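Local structure of beta-2-microglobulin (Danio rerio, 4M9O) at residues T54-E59 with F64-S69. The protein forms the light-chain component of the class I major histocompatibility complex, which presents peptide antigens to the immune system. Numbering follows the deposited sequence.
Sequences TDLAFE and FHLTKS
Phe58 and Phe64 form an offset stack on one face of the sheet, ring planes 21° apart and centroids separated by 4.5 Å. Phe58 sets its CD1 over one face of the Phe64 ring, within 3.5 Å of Phe64 CE1, while CD2 of Leu56 meets CD1 of the same ring. Flat and apolar, Phe64 suits a place between an aromatic ring and a leucine methyl; an alanine here would probably leave the Phe58 ring without its stacking partner and Leu56 CD2 facing a gap.

On the opposite face, Ala57 CB lies over the His65 ring in a CH-pi contact, 3.6 Å from the centroid. The ring gets there because His65 CG sits between the backbone N and the carbonyl carbon (chi1 66°), and so small a residue as Ala57 lets it lie close. NE2 gives weak, forked hydrogen bonds to Glu59 OE1 and OE2, a carboxylate at this edge suiting the ring N-H.

These pairs join strand 52-59, an edge strand of its sheet, to strand 63-72 in a beta hairpin of the immunoglobulin C1-type sandwich. Regular pairing, as in Ala57 N to His65 O (3.0 Å), is interrupted at Asp55 and Leu56, then resumed by Thr54 N and Thr67 O. At the interruption a water bridges Thr54 OG1, Asp55 O and His65 O, and Thr54 OG1 accepts from Thr67 N at 3.1 Å, standing in for a backbone carbonyl. Leu66 CD1 packs there, 3.2 Å from Thr54 O and near Leu56 CA, and the side chain also touches Ile37 and Ile39.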
# COMPACT_ATOMS: atom_id res chain seq x y z
N THR A 54 9.06 -0.50 -4.99
CA THR A 54 10.36 0.13 -4.89
C THR A 54 11.31 -0.76 -4.09
O THR A 54 10.88 -1.58 -3.38
CB THR A 54 10.30 1.57 -4.31
OG1 THR A 54 9.83 1.55 -2.99
CG2 THR A 54 9.42 2.46 -5.15
N ASP A 55 12.59 -0.60 -4.30
CA ASP A 55 13.58 -1.26 -3.49
C ASP A 55 13.55 -0.58 -2.13
O ASP A 55 13.37 0.57 -2.06
CB ASP A 55 14.94 -1.21 -4.13
CG ASP A 55 15.03 -2.11 -5.35
OD1 ASP A 55 14.73 -3.29 -5.25
OD2 ASP A 55 15.39 -1.62 -6.41
N LEU A 56 13.72 -1.34 -1.07
CA LEU A 56 13.62 -0.83 0.27
C LEU A 56 14.64 0.28 0.49
O LEU A 56 15.76 0.13 0.15
CB LEU A 56 13.85 -1.95 1.26
CG LEU A 56 13.82 -1.59 2.74
CD1 LEU A 56 12.46 -1.49 3.27
CD2 LEU A 56 14.64 -2.47 3.54
N ALA A 57 14.18 1.39 1.02
CA ALA A 57 15.00 2.55 1.24
C ALA A 57 15.31 2.76 2.71
O ALA A 57 14.52 2.50 3.53
CB ALA A 57 14.34 3.76 0.69
N PHE A 58 16.50 3.20 3.00
CA PHE A 58 16.95 3.41 4.35
C PHE A 58 17.54 4.80 4.50
O PHE A 58 18.45 5.14 3.82
CB PHE A 58 17.96 2.34 4.70
CG PHE A 58 18.55 2.45 6.07
CD1 PHE A 58 17.78 2.57 7.17
CD2 PHE A 58 19.89 2.39 6.24
CE1 PHE A 58 18.31 2.63 8.38
CE2 PHE A 58 20.43 2.46 7.50
CZ PHE A 58 19.64 2.58 8.55
N GLU A 59 16.99 5.59 5.40
CA GLU A 59 17.37 6.96 5.58
C GLU A 59 17.70 7.43 7.01
O GLU A 59 17.06 7.07 7.95
CB GLU A 59 16.31 7.85 4.95
CG GLU A 59 16.58 8.11 3.49
CD GLU A 59 15.34 8.32 2.62
OE1 GLU A 59 14.37 8.94 3.07
OE2 GLU A 59 15.38 7.90 1.45
N PHE A 64 13.32 3.13 7.46
CA PHE A 64 13.09 2.27 6.35
C PHE A 64 11.77 2.67 5.68
O PHE A 64 10.84 2.98 6.34
CB PHE A 64 13.04 0.82 6.83
CG PHE A 64 14.38 0.26 7.29
CD1 PHE A 64 15.32 -0.12 6.40
CD2 PHE A 64 14.64 0.05 8.60
CE1 PHE A 64 16.48 -0.63 6.82
CE2 PHE A 64 15.81 -0.46 8.99
CZ PHE A 64 16.72 -0.79 8.12
N HIS A 65 11.72 2.65 4.37
CA HIS A 65 10.49 2.83 3.66
C HIS A 65 10.36 2.09 2.33
O HIS A 65 11.30 1.85 1.67
CB HIS A 65 10.05 4.29 3.54
CG HIS A 65 10.95 5.12 2.71
ND1 HIS A 65 10.80 5.25 1.35
CD2 HIS A 65 12.02 5.86 3.04
CE1 HIS A 65 11.73 6.05 0.89
NE2 HIS A 65 12.48 6.44 1.89
N LEU A 66 9.14 1.74 2.02
CA LEU A 66 8.80 0.98 0.87
C LEU A 66 7.49 1.47 0.27
O LEU A 66 6.60 1.77 0.97
CB LEU A 66 8.67 -0.46 1.31
CG LEU A 66 8.81 -1.60 0.35
CD1 LEU A 66 10.16 -1.65 -0.24
CD2 LEU A 66 8.53 -2.90 1.07
N THR A 67 7.40 1.46 -1.04
CA THR A 67 6.20 1.82 -1.75
C THR A 67 5.74 0.79 -2.78
O THR A 67 6.49 0.36 -3.57
CB THR A 67 6.38 3.18 -2.44
OG1 THR A 67 6.62 4.16 -1.46
CG2 THR A 67 5.20 3.56 -3.25
N LYS A 68 4.50 0.40 -2.72
CA LYS A 68 3.91 -0.46 -3.71
C LYS A 68 2.81 0.28 -4.48
O LYS A 68 2.00 0.90 -3.89
CB LYS A 68 3.37 -1.71 -3.05
CG LYS A 68 2.72 -2.65 -3.92
CD LYS A 68 3.59 -3.80 -4.12
CE LYS A 68 2.89 -5.07 -4.00
NZ LYS A 68 3.83 -6.12 -4.19
N SER A 69 2.82 0.20 -5.79
CA SER A 69 1.86 0.88 -6.63
C SER A 69 1.27 0.05 -7.76
O SER A 69 1.86 -0.89 -8.17
CB SER A 69 2.44 2.13 -7.22
OG SER A 69 3.62 1.86 -7.86
O HOH W 1 11.80 2.58 -1.25